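Local coordinates for 2',5'-phosphodiesterase 12 (Homo sapiens, PDB 4Z0V), which belongs to the endonuclease/exonuclease/phosphatase family, with a DNase I-like fold, a bound magnesium ion and an N-terminal domain of the E-set clan, at residues 351-354 with 359-362; 286-291 with 299-304; 337-340 with 344-347; 234-239 with 244-249. One frame throughout, in Å; residues are numbered along the deposited sequence.

Interaction 1: 351-354 with 359-362; sequences DWAS and ERCN
Trp352 and Cys361 join the two segments through one backbone bond, Cys361 N to Trp352 O at 2.9 Å, where the end of a 3-10 segment meets a returning irregular chain, both within the loop between strands 344-345 and 365-366. The bond is fairly straight, 156° at the hydrogen. The same oxygen also receives a CA-H...O contact from Arg360 CA at 3.3 Å, so neighbouring residues share one acceptor. The Trp352 indole lies alongside the returning chain: Asn362 C sits over one face, while Cys361 SG reaches the edge of the six-membered ring, 3.7 Å from CE3 and 75° off the ring normal. This is a sulfur-aromatic contact. Trp352 CB rests 3.6 Å from Asn362 CA. Asn362 directs its CG beside its own backbone N (chi1 -64°), which brings the amide near Trp352 CB; its ND2 is bonded to Glu347 O. Ala353 CB meets the edge of the Arg360 guanidinium, 3.6 Å from NH1, and Asn362 OD1 stands above a face of that group. Trp352 NE1 bonds to Pro346 O, which ties the nitrogen edge of the indole, while the other ring is held by packing. Between these two segments a single backbone hydrogen bond holds the turn together, backed by indole and sulfur packed inward on Leu299 and Ile300 of helix 295-316, with the arginine left at an exposed margin.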
loop_
_atom_site.group_PDB
_atom_site.type_symbol
_atom_site.label_atom_id
_atom_site.label_comp_id
_atom_site.label_asym_id
_atom_site.label_seq_id
_atom_site.Cartn_x
_atom_site.Cartn_y
_atom_site.Cartn_z
ATOM N N ASP A 351 -12.432 -24.772 -9.260
ATOM C CA ASP A 351 -11.902 -24.184 -8.024
ATOM C C ASP A 351 -12.783 -24.512 -6.804
ATOM O O ASP A 351 -12.302 -24.386 -5.684
ATOM C CB ASP A 351 -11.686 -22.663 -8.161
ATOM C CG ASP A 351 -10.448 -22.310 -8.965
ATOM O OD1 ASP A 351 -9.744 -23.247 -9.426
ATOM O OD2 ASP A 351 -10.139 -21.117 -9.079
ATOM N N TRP A 352 -14.031 -24.983 -7.010
ATOM C CA TRP A 352 -14.887 -25.384 -5.891
ATOM C C TRP A 352 -14.364 -26.638 -5.188
ATOM O O TRP A 352 -14.819 -26.951 -4.086
ATOM C CB TRP A 352 -16.335 -25.569 -6.333
ATOM C CG TRP A 352 -16.966 -24.275 -6.761
ATOM C CD1 TRP A 352 -17.482 -23.987 -7.987
ATOM C CD2 TRP A 352 -17.136 -23.086 -5.963
ATOM N NE1 TRP A 352 -17.989 -22.708 -8.001
ATOM C CE2 TRP A 352 -17.771 -22.125 -6.780
ATOM C CE3 TRP A 352 -16.766 -22.724 -4.652
ATOM C CZ2 TRP A 352 -18.076 -20.835 -6.322
ATOM C CZ3 TRP A 352 -17.052 -21.436 -4.204
ATOM C CH2 TRP A 352 -17.688 -20.508 -5.036
ATOM N N ALA A 353 -13.389 -27.329 -5.801
ATOM C CA ALA A 353 -12.748 -28.498 -5.188
ATOM C C ALA A 353 -11.225 -28.310 -5.240
ATOM O O ALA A 353 -10.479 -29.279 -5.392
ATOM C CB ALA A 353 -13.188 -29.781 -5.901
ATOM N N SER A 354 -10.757 -27.035 -5.060
ATOM C CA SER A 354 -9.339 -26.655 -5.131
ATOM C C SER A 354 -8.452 -27.365 -4.093
ATOM O O SER A 354 -7.253 -27.507 -4.336
ATOM C CB SER A 354 -9.172 -25.144 -4.989
ATOM O OG SER A 354 -9.652 -24.699 -3.732
ATOM N N GLU A 359 -13.242 -30.829 1.284
ATOM C CA GLU A 359 -13.521 -29.383 1.354
ATOM C C GLU A 359 -14.187 -28.834 0.073
ATOM O O GLU A 359 -14.212 -27.617 -0.141
ATOM C CB GLU A 359 -12.215 -28.625 1.653
ATOM C CG GLU A 359 -11.682 -28.873 3.057
ATOM C CD GLU A 359 -10.278 -28.379 3.360
ATOM O OE1 GLU A 359 -9.819 -27.390 2.735
ATOM O OE2 GLU A 359 -9.650 -28.966 4.271
ATOM N N ARG A 360 -14.761 -29.730 -0.746
ATOM C CA ARG A 360 -15.515 -29.419 -1.964
ATOM C C ARG A 360 -16.743 -28.578 -1.572
ATOM O O ARG A 360 -17.389 -28.913 -0.573
ATOM C CB ARG A 360 -15.921 -30.746 -2.619
ATOM C CG ARG A 360 -16.624 -30.677 -3.952
ATOM C CD ARG A 360 -16.556 -32.045 -4.618
ATOM N NE ARG A 360 -17.487 -32.198 -5.737
ATOM C CZ ARG A 360 -17.210 -31.888 -7.001
ATOM N NH1 ARG A 360 -16.031 -31.368 -7.321
ATOM N NH2 ARG A 360 -18.118 -32.075 -7.950
ATOM N N CYS A 361 -17.042 -27.476 -2.310
ATOM C CA CYS A 361 -18.176 -26.602 -1.964
ATOM C C CYS A 361 -18.795 -25.934 -3.195
ATOM O O CYS A 361 -18.999 -24.709 -3.205
ATOM C CB CYS A 361 -17.771 -25.567 -0.920
ATOM S SG CYS A 361 -16.377 -24.529 -1.423
ATOM N N ASN A 362 -19.164 -26.771 -4.205
ATOM C CA ASN A 362 -19.785 -26.351 -5.453
ATOM C C ASN A 362 -20.992 -25.491 -5.212
ATOM O O ASN A 362 -21.945 -25.895 -4.537
ATOM C CB ASN A 362 -20.172 -27.564 -6.303
ATOM C CG ASN A 362 -18.969 -28.340 -6.736
ATOM O OD1 ASN A 362 -18.341 -29.045 -5.944
ATOM N ND2 ASN A 362 -18.528 -28.092 -7.943
#

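Interaction 2: 286-291 with 299-304; sequences THLYWH and LIQMAV
Leu288 and Gln301 are the closest backbone pair, their CA atoms 7.2 Å apart, where the chain leaving strand 280-287 passes beside helix 295-316. That separation is too wide for main-chain bonding, and the gap is spanned by side chains. Gln301 does most of the work: OE1 accepts the backbone N-H of Tyr289 at 3.0 Å, and the angle at the hydrogen, 178°, is practically linear. The donor lies in the carbonyl plane on a lone pair, with a C=O...N angle of 138°. An extended chain beyond CG carries the amide out from the helix to reach this N-H. Its other end is held too, since NE2 bonds to Ser264 OG, and two partners thereby fix the rotation of the amide. Leu288 runs past Gln301 in the opposite direction, with CD2 at 3.9 Å from Gln301 CB and its own CB 3.6 Å from Gln301 OE1, giving the buried polar atom an apolar flank. Tyr289 offers CB to the same oxygen at 3.6 Å, but its ring turns away from the helix to make a cation-pi contact with Arg262. One residue on from Gln301, Met302 brings its methyl toward Leu288, CE to CD1 at 4.2 Å, a looser apolar touch. The contact lies within the beta-alpha-beta unit of strand 280-287, helix 295-316 and strand 322-327; Phe232 of helix 232-238 covers Leu288 and Gln301, while Met336 of helix 335-342 packs on Leu288 and Met302.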
loop_
_atom_site.group_PDB
_atom_site.type_symbol
_atom_site.label_atom_id
_atom_site.label_comp_id
_atom_site.label_asym_id
_atom_site.label_seq_id
_atom_site.Cartn_x
_atom_site.Cartn_y
_atom_site.Cartn_z
ATOM N N THR A 286 -7.693 -5.249 0.171
ATOM C CA THR A 286 -7.661 -6.541 0.870
ATOM C C THR A 286 -6.398 -7.327 0.549
ATOM O O THR A 286 -5.601 -6.951 -0.309
ATOM C CB THR A 286 -8.923 -7.402 0.505
ATOM O OG1 THR A 286 -9.056 -8.466 1.459
ATOM C CG2 THR A 286 -8.851 -8.005 -0.925
ATOM N N HIS A 287 -6.208 -8.411 1.308
ATOM C CA HIS A 287 -5.148 -9.393 1.113
ATOM C C HIS A 287 -5.825 -10.732 1.348
ATOM O O HIS A 287 -6.156 -11.047 2.495
ATOM C CB HIS A 287 -3.980 -9.131 2.091
ATOM C CG HIS A 287 -2.757 -9.957 1.802
ATOM N ND1 HIS A 287 -1.621 -9.847 2.593
ATOM C CD2 HIS A 287 -2.531 -10.892 0.843
ATOM C CE1 HIS A 287 -0.740 -10.706 2.093
ATOM N NE2 HIS A 287 -1.231 -11.354 1.035
ATOM N N LEU A 288 -6.169 -11.457 0.249
ATOM C CA LEU A 288 -6.949 -12.676 0.406
ATOM C C LEU A 288 -6.061 -13.817 0.840
ATOM O O LEU A 288 -4.841 -13.702 0.782
ATOM C CB LEU A 288 -7.693 -13.058 -0.875
ATOM C CG LEU A 288 -8.758 -12.076 -1.395
ATOM C CD1 LEU A 288 -9.507 -12.684 -2.594
ATOM C CD2 LEU A 288 -9.764 -11.657 -0.298
ATOM N N TYR A 289 -6.693 -14.910 1.307
ATOM C CA TYR A 289 -5.976 -16.111 1.752
ATOM C C TYR A 289 -4.956 -16.533 0.681
ATOM O O TYR A 289 -5.247 -16.472 -0.505
ATOM C CB TYR A 289 -6.969 -17.208 2.025
ATOM C CG TYR A 289 -6.311 -18.482 2.497
ATOM C CD1 TYR A 289 -5.395 -18.472 3.550
ATOM C CD2 TYR A 289 -6.637 -19.702 1.924
ATOM C CE1 TYR A 289 -4.815 -19.656 4.012
ATOM C CE2 TYR A 289 -6.066 -20.888 2.376
ATOM C CZ TYR A 289 -5.175 -20.863 3.437
ATOM O OH TYR A 289 -4.634 -22.048 3.873
ATOM N N TRP A 290 -3.759 -16.904 1.105
ATOM C CA TRP A 290 -2.617 -17.114 0.226
ATOM C C TRP A 290 -2.398 -18.530 -0.321
ATOM O O TRP A 290 -1.694 -18.647 -1.319
ATOM C CB TRP A 290 -1.333 -16.718 0.995
ATOM C CG TRP A 290 -1.077 -17.621 2.169
ATOM C CD1 TRP A 290 -1.657 -17.544 3.402
ATOM C CD2 TRP A 290 -0.284 -18.821 2.173
ATOM N NE1 TRP A 290 -1.244 -18.594 4.183
ATOM C CE2 TRP A 290 -0.421 -19.408 3.446
ATOM C CE3 TRP A 290 0.531 -19.456 1.219
ATOM C CZ2 TRP A 290 0.241 -20.588 3.800
ATOM C CZ3 TRP A 290 1.167 -20.642 1.562
ATOM C CH2 TRP A 290 1.021 -21.194 2.838
ATOM N N HIS A 291 -2.851 -19.581 0.373
ATOM C CA HIS A 291 -2.506 -20.959 -0.016
ATOM C C HIS A 291 -2.800 -21.276 -1.486
ATOM O O HIS A 291 -3.895 -20.993 -1.958
ATOM C CB HIS A 291 -3.182 -22.010 0.882
ATOM C CG HIS A 291 -2.444 -23.317 0.900
ATOM N ND1 HIS A 291 -2.647 -24.266 -0.081
ATOM C CD2 HIS A 291 -1.514 -23.782 1.771
ATOM C CE1 HIS A 291 -1.833 -25.273 0.210
ATOM N NE2 HIS A 291 -1.138 -25.037 1.319
ATOM N N LEU A 299 -12.724 -17.497 -3.490
ATOM C CA LEU A 299 -14.031 -17.252 -4.096
ATOM C C LEU A 299 -15.039 -16.811 -3.034
ATOM O O LEU A 299 -15.791 -15.845 -3.248
ATOM C CB LEU A 299 -14.531 -18.521 -4.805
ATOM C CG LEU A 299 -14.139 -18.593 -6.277
ATOM C CD1 LEU A 299 -14.175 -20.053 -6.793
ATOM C CD2 LEU A 299 -15.087 -17.698 -7.124
ATOM N N ILE A 300 -15.058 -17.515 -1.896
ATOM C CA ILE A 300 -16.032 -17.189 -0.845
ATOM C C ILE A 300 -15.655 -15.843 -0.227
ATOM O O ILE A 300 -16.541 -15.009 -0.015
ATOM C CB ILE A 300 -16.201 -18.325 0.190
ATOM C CG1 ILE A 300 -16.927 -19.537 -0.483
ATOM C CG2 ILE A 300 -17.010 -17.851 1.423
ATOM C CD1 ILE A 300 -16.589 -20.790 0.107
ATOM N N GLN A 301 -14.352 -15.598 -0.013
ATOM C CA GLN A 301 -13.932 -14.292 0.538
ATOM C C GLN A 301 -14.331 -13.138 -0.405
ATOM O O GLN A 301 -14.871 -12.114 0.055
ATOM C CB GLN A 301 -12.424 -14.266 0.813
ATOM C CG GLN A 301 -12.018 -15.174 1.940
ATOM C CD GLN A 301 -10.562 -15.081 2.324
ATOM O OE1 GLN A 301 -9.678 -14.848 1.482
ATOM N NE2 GLN A 301 -10.264 -15.432 3.580
ATOM N N MET A 302 -14.128 -13.331 -1.719
ATOM C CA MET A 302 -14.502 -12.335 -2.726
ATOM C C MET A 302 -16.028 -12.115 -2.738
ATOM O O MET A 302 -16.471 -10.970 -2.838
ATOM C CB MET A 302 -13.974 -12.747 -4.121
ATOM C CG MET A 302 -14.345 -11.776 -5.264
ATOM S SD MET A 302 -13.867 -10.042 -4.979
ATOM C CE MET A 302 -12.252 -10.200 -4.600
ATOM N N ALA A 303 -16.825 -13.184 -2.598
ATOM C CA ALA A 303 -18.292 -13.063 -2.571
ATOM C C ALA A 303 -18.745 -12.214 -1.352
ATOM O O ALA A 303 -19.620 -11.348 -1.495
ATOM C CB ALA A 303 -18.922 -14.449 -2.516
ATOM N N VAL A 304 -18.098 -12.422 -0.184
ATOM C CA VAL A 304 -18.377 -11.627 1.037
ATOM C C VAL A 304 -17.968 -10.172 0.756
ATOM O O VAL A 304 -18.718 -9.238 1.089
ATOM C CB VAL A 304 -17.633 -12.169 2.286
ATOM C CG1 VAL A 304 -17.791 -11.223 3.496
ATOM C CG2 VAL A 304 -18.087 -13.581 2.655
#

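Interaction 3: 337-340 with 344-347; sequences YHFV and SIPE
His338 CD2 approaches Ser344 O to 3.1 Å, with the oxygen near the plane of the imidazole at its edge. NE2 of His338 is 3.4 Å from the same oxygen, but the angle is poor and no hydrogen bond results, so the imidazole meets the carbonyl mainly through its carbon edge. A first torsion that sets CG opposite the backbone N (chi1 176°) lays the ring along the helix side toward strand 344-345. Phe339 supplies the apolar half. Its CD1 lies 4.0 Å from Ile345 CG2, and CB is 4.1 Å from Ile345 CB; the two side chains cross at about a right angle. Ser344 C sits in the plane of the phenyl ring at its edge, 4.0 Å from CD1, so the ring meets the strand backbone edge-on. The backbones are nearest at Phe339 and Ser344, whose CA atoms are 4.9 Å apart. Helix 335-342 is followed after a single intervening residue by strand 344-345, and the chain turns back so that Phe339 and Ile345 pack on each other; the strand pairs antiparallel with strand 365-366 as a small two-stranded sheet of the endonuclease/exonuclease/phosphatase-family domain. Around this core, Ile345 bonds by its backbone to Leu365, and Leu365 also packs on Phe339 and Ile345. His367 meets the Phe339 ring edge-to-face and hydrogen-bonds to Phe339 O. From helix 295-316, Leu299 covers both Phe339 and Ile345, while Met302 packs on Phe339 and Val340.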
loop_
_atom_site.group_PDB
_atom_site.type_symbol
_atom_site.label_atom_id
_atom_site.label_comp_id
_atom_site.label_asym_id
_atom_site.label_seq_id
_atom_site.Cartn_x
_atom_site.Cartn_y
_atom_site.Cartn_z
ATOM N N TYR A 337 -10.927 -14.818 -10.277
ATOM C CA TYR A 337 -10.787 -13.763 -11.277
ATOM C C TYR A 337 -11.988 -13.754 -12.253
ATOM O O TYR A 337 -12.485 -12.683 -12.605
ATOM C CB TYR A 337 -9.475 -13.907 -12.037
ATOM C CG TYR A 337 -9.210 -12.732 -12.949
ATOM C CD1 TYR A 337 -8.669 -11.543 -12.452
ATOM C CD2 TYR A 337 -9.494 -12.803 -14.309
ATOM C CE1 TYR A 337 -8.423 -10.456 -13.295
ATOM C CE2 TYR A 337 -9.228 -11.734 -15.161
ATOM C CZ TYR A 337 -8.703 -10.560 -14.649
ATOM O OH TYR A 337 -8.465 -9.504 -15.490
ATOM N N HIS A 338 -12.398 -14.934 -12.742
ATOM C CA HIS A 338 -13.551 -15.047 -13.659
ATOM C C HIS A 338 -14.829 -14.430 -13.006
ATOM O O HIS A 338 -15.573 -13.662 -13.639
ATOM C CB HIS A 338 -13.769 -16.536 -13.983
ATOM C CG HIS A 338 -14.977 -16.797 -14.826
ATOM N ND1 HIS A 338 -14.888 -16.894 -16.204
ATOM C CD2 HIS A 338 -16.273 -16.937 -14.457
ATOM C CE1 HIS A 338 -16.127 -17.111 -16.626
ATOM N NE2 HIS A 338 -16.996 -17.130 -15.609
ATOM N N PHE A 339 -15.061 -14.758 -11.752
ATOM C CA PHE A 339 -16.200 -14.273 -10.979
ATOM C C PHE A 339 -16.194 -12.727 -10.934
ATOM O O PHE A 339 -17.199 -12.103 -11.243
ATOM C CB PHE A 339 -16.180 -14.882 -9.565
ATOM C CG PHE A 339 -17.224 -14.328 -8.607
ATOM C CD1 PHE A 339 -18.579 -14.375 -8.920
ATOM C CD2 PHE A 339 -16.844 -13.752 -7.397
ATOM C CE1 PHE A 339 -19.538 -13.876 -8.029
ATOM C CE2 PHE A 339 -17.800 -13.249 -6.511
ATOM C CZ PHE A 339 -19.143 -13.305 -6.835
ATOM N N VAL A 340 -15.021 -12.112 -10.671
ATOM C CA VAL A 340 -14.927 -10.650 -10.577
ATOM C C VAL A 340 -15.295 -10.003 -11.913
ATOM O O VAL A 340 -16.144 -9.111 -11.949
ATOM C CB VAL A 340 -13.520 -10.181 -10.097
ATOM C CG1 VAL A 340 -13.400 -8.650 -10.145
ATOM C CG2 VAL A 340 -13.213 -10.695 -8.693
ATOM N N SER A 344 -20.352 -13.755 -12.610
ATOM C CA SER A 344 -20.886 -15.048 -12.212
ATOM C C SER A 344 -19.819 -16.105 -12.300
ATOM O O SER A 344 -18.825 -15.931 -12.996
ATOM C CB SER A 344 -22.081 -15.458 -13.081
ATOM O OG SER A 344 -21.667 -15.793 -14.394
ATOM N N ILE A 345 -20.048 -17.198 -11.609
ATOM C CA ILE A 345 -19.195 -18.375 -11.663
ATOM C C ILE A 345 -20.126 -19.594 -11.604
ATOM O O ILE A 345 -21.047 -19.630 -10.768
ATOM C CB ILE A 345 -18.078 -18.384 -10.573
ATOM C CG1 ILE A 345 -17.094 -19.553 -10.818
ATOM C CG2 ILE A 345 -18.652 -18.388 -9.148
ATOM C CD1 ILE A 345 -15.858 -19.548 -10.052
ATOM N N PRO A 346 -19.917 -20.588 -12.475
ATOM C CA PRO A 346 -20.808 -21.754 -12.457
ATOM C C PRO A 346 -20.518 -22.702 -11.291
ATOM O O PRO A 346 -19.393 -22.757 -10.772
ATOM C CB PRO A 346 -20.539 -22.426 -13.801
ATOM C CG PRO A 346 -19.173 -22.064 -14.138
ATOM C CD PRO A 346 -18.928 -20.685 -13.570
ATOM N N GLU A 347 -21.549 -23.467 -10.907
ATOM C CA GLU A 347 -21.520 -24.431 -9.822
ATOM C C GLU A 347 -20.452 -25.514 -10.071
ATOM O O GLU A 347 -19.836 -25.979 -9.123
ATOM C CB GLU A 347 -22.921 -25.067 -9.679
ATOM C CG GLU A 347 -23.160 -25.767 -8.357
ATOM C CD GLU A 347 -24.426 -26.601 -8.322
ATOM O OE1 GLU A 347 -25.523 -26.036 -8.543
ATOM O OE2 GLU A 347 -24.320 -27.822 -8.068
#

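Interaction 4: 234-239 with 244-249; sequences EALESD and ELLEKL
Leu236 is the side chain of segment 234-239 that meets three leucines of segment 244-249, and its CA is 6.5 Å from that of Leu246, the nearest pair. Its CG lies opposite the backbone N (chi1 179°), which carries the branch point toward the second helix, and each methyl then has its own partner. CD1 touches Leu245 CD2 at 3.9 Å, CD2 touches Leu249 CD1 at 3.9 Å, and both of these side chains meet Leu236 at roughly right angles. Leu246 crosses it more obliquely, with CD1 at 4.1 Å from Leu236 CG. The same methyl lies 3.7 Å from Leu236 O, so Leu246 packs against main chain as well as side chain. One residue on, Glu237 turns its CB bond away from the other helix, yet its carbonyl still takes part: O is 4.0 Å from Leu246 CD2. The helix ends soon after, Asp239 being the first residue to leave helical geometry; its OD1 accepts the N-H of Leu241 in the linker. No hydrogen bond crosses between the segments, and the contact is held by apolar packing. The short helix axes lie 9.3 Å apart at closest approach, at 81° to one another. Helix 295-316 backs the leucines, Ile300 touching Leu236 and Leu249, and Ala303 and Val304 touching Leu245. Two consecutive short helices of the endonuclease/exonuclease/phosphatase-family domain, joined by a brief linker, thus pack nearly perpendicular around a leucine cluster, resembling an alpha-alpha corner.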
loop_
_atom_site.group_PDB
_atom_site.type_symbol
_atom_site.label_atom_id
_atom_site.label_comp_id
_atom_site.label_asym_id
_atom_site.label_seq_id
_atom_site.Cartn_x
_atom_site.Cartn_y
_atom_site.Cartn_z
ATOM N N GLU A 234 -16.042 -12.944 10.395
ATOM C CA GLU A 234 -17.022 -12.308 11.280
ATOM C C GLU A 234 -18.257 -11.909 10.497
ATOM O O GLU A 234 -19.379 -12.214 10.915
ATOM C CB GLU A 234 -16.375 -11.082 11.914
ATOM C CG GLU A 234 -16.941 -10.699 13.262
ATOM C CD GLU A 234 -16.002 -9.783 14.019
ATOM O OE1 GLU A 234 -15.426 -8.869 13.386
ATOM O OE2 GLU A 234 -15.808 -10.007 15.236
ATOM N N ALA A 235 -18.057 -11.245 9.334
ATOM C CA ALA A 235 -19.162 -10.831 8.484
ATOM C C ALA A 235 -19.963 -12.037 8.002
ATOM O O ALA A 235 -21.184 -12.016 8.102
ATOM C CB ALA A 235 -18.642 -10.042 7.292
ATOM N N LEU A 236 -19.281 -13.091 7.515
ATOM C CA LEU A 236 -19.964 -14.268 6.974
ATOM C C LEU A 236 -20.769 -15.027 8.046
ATOM O O LEU A 236 -21.906 -15.451 7.776
ATOM C CB LEU A 236 -18.966 -15.221 6.295
ATOM C CG LEU A 236 -19.545 -16.530 5.707
ATOM C CD1 LEU A 236 -20.603 -16.248 4.607
ATOM C CD2 LEU A 236 -18.439 -17.392 5.156
ATOM N N GLU A 237 -20.194 -15.219 9.219
ATOM C CA GLU A 237 -20.908 -16.016 10.219
ATOM C C GLU A 237 -21.986 -15.242 10.991
ATOM O O GLU A 237 -22.985 -15.866 11.372
ATOM C CB GLU A 237 -19.918 -16.684 11.210
ATOM C CG GLU A 237 -19.245 -15.738 12.203
ATOM C CD GLU A 237 -18.114 -16.313 13.036
ATOM O OE1 GLU A 237 -17.433 -15.519 13.726
ATOM O OE2 GLU A 237 -17.907 -17.549 13.007
ATOM N N SER A 238 -21.792 -13.916 11.231
ATOM C CA SER A 238 -22.668 -13.127 12.097
ATOM C C SER A 238 -23.476 -12.036 11.426
ATOM O O SER A 238 -24.398 -11.533 12.067
ATOM C CB SER A 238 -21.842 -12.471 13.202
ATOM O OG SER A 238 -21.184 -13.468 13.966
ATOM N N ASP A 239 -23.109 -11.581 10.215
ATOM C CA ASP A 239 -23.874 -10.488 9.617
ATOM C C ASP A 239 -24.976 -11.038 8.730
ATOM O O ASP A 239 -24.663 -11.749 7.770
ATOM C CB ASP A 239 -22.957 -9.530 8.834
ATOM C CG ASP A 239 -23.583 -8.187 8.498
ATOM O OD1 ASP A 239 -24.782 -8.151 8.166
ATOM O OD2 ASP A 239 -22.881 -7.191 8.552
ATOM N N GLU A 244 -27.575 -15.569 2.694
ATOM C CA GLU A 244 -27.750 -16.401 1.497
ATOM C C GLU A 244 -26.471 -17.193 1.177
ATOM O O GLU A 244 -26.552 -18.368 0.796
ATOM C CB GLU A 244 -28.169 -15.540 0.304
ATOM C CG GLU A 244 -28.836 -16.317 -0.816
ATOM C CD GLU A 244 -29.197 -15.480 -2.029
ATOM O OE1 GLU A 244 -29.912 -14.464 -1.865
ATOM O OE2 GLU A 244 -28.773 -15.851 -3.148
ATOM N N LEU A 245 -25.291 -16.558 1.339
ATOM C CA LEU A 245 -24.023 -17.246 1.097
ATOM C C LEU A 245 -23.752 -18.283 2.212
ATOM O O LEU A 245 -23.348 -19.410 1.918
ATOM C CB LEU A 245 -22.887 -16.232 0.983
ATOM C CG LEU A 245 -21.493 -16.772 0.710
ATOM C CD1 LEU A 245 -21.428 -17.458 -0.636
ATOM C CD2 LEU A 245 -20.494 -15.645 0.776
ATOM N N LEU A 246 -24.039 -17.921 3.479
ATOM C CA LEU A 246 -23.884 -18.840 4.599
ATOM C C LEU A 246 -24.776 -20.074 4.374
ATOM O O LEU A 246 -24.311 -21.198 4.567
ATOM C CB LEU A 246 -24.194 -18.158 5.935
ATOM C CG LEU A 246 -23.797 -18.938 7.196
ATOM C CD1 LEU A 246 -22.286 -19.112 7.297
ATOM C CD2 LEU A 246 -24.325 -18.254 8.448
ATOM N N GLU A 247 -26.005 -19.854 3.864
ATOM C CA GLU A 247 -26.975 -20.905 3.523
ATOM C C GLU A 247 -26.428 -21.851 2.439
ATOM O O GLU A 247 -26.618 -23.057 2.561
ATOM C CB GLU A 247 -28.311 -20.288 3.069
ATOM C CG GLU A 247 -29.203 -19.868 4.231
ATOM C CD GLU A 247 -30.420 -19.019 3.898
ATOM O OE1 GLU A 247 -30.996 -19.189 2.798
ATOM O OE2 GLU A 247 -30.821 -18.206 4.763
ATOM N N LYS A 248 -25.715 -21.326 1.413
ATOM C CA LYS A 248 -25.099 -22.149 0.360
ATOM C C LYS A 248 -24.006 -23.076 0.925
ATOM O O LYS A 248 -23.745 -24.136 0.350
ATOM C CB LYS A 248 -24.514 -21.275 -0.755
ATOM C CG LYS A 248 -25.587 -20.672 -1.656
ATOM C CD LYS A 248 -25.023 -19.693 -2.660
ATOM C CE LYS A 248 -25.939 -19.614 -3.853
ATOM N NZ LYS A 248 -26.365 -18.223 -4.129
ATOM N N LEU A 249 -23.375 -22.670 2.043
ATOM C CA LEU A 249 -22.299 -23.393 2.724
ATOM C C LEU A 249 -22.794 -24.431 3.754
ATOM O O LEU A 249 -21.955 -25.122 4.331
ATOM C CB LEU A 249 -21.373 -22.383 3.434
ATOM C CG LEU A 249 -20.292 -21.736 2.567
ATOM C CD1 LEU A 249 -19.700 -20.506 3.247
ATOM C CD2 LEU A 249 -19.169 -22.724 2.235
#

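Helix 295-316 is the common element of the four contacts. Its Leu299 touches Trp352 of interaction 1 (CB to CH2 3.7 Å) and Ile345 of interaction 3 (CD2 to CD1 3.5 Å), while Val304 meets Leu245 of interaction 4 (CG2 to CD2 3.7 Å). Interactions 1 and 3 also pack directly on each other, with Trp352 CZ2 3.8 Å from Ile345 CG2. Interactions 3 and 4 do not touch: their centres are about 18 Å apart and their nearest atoms about 8 Å. Interaction 2 makes no contact with the bound magnesium ion; the Tyr289 side chain lies about 12 Å from it.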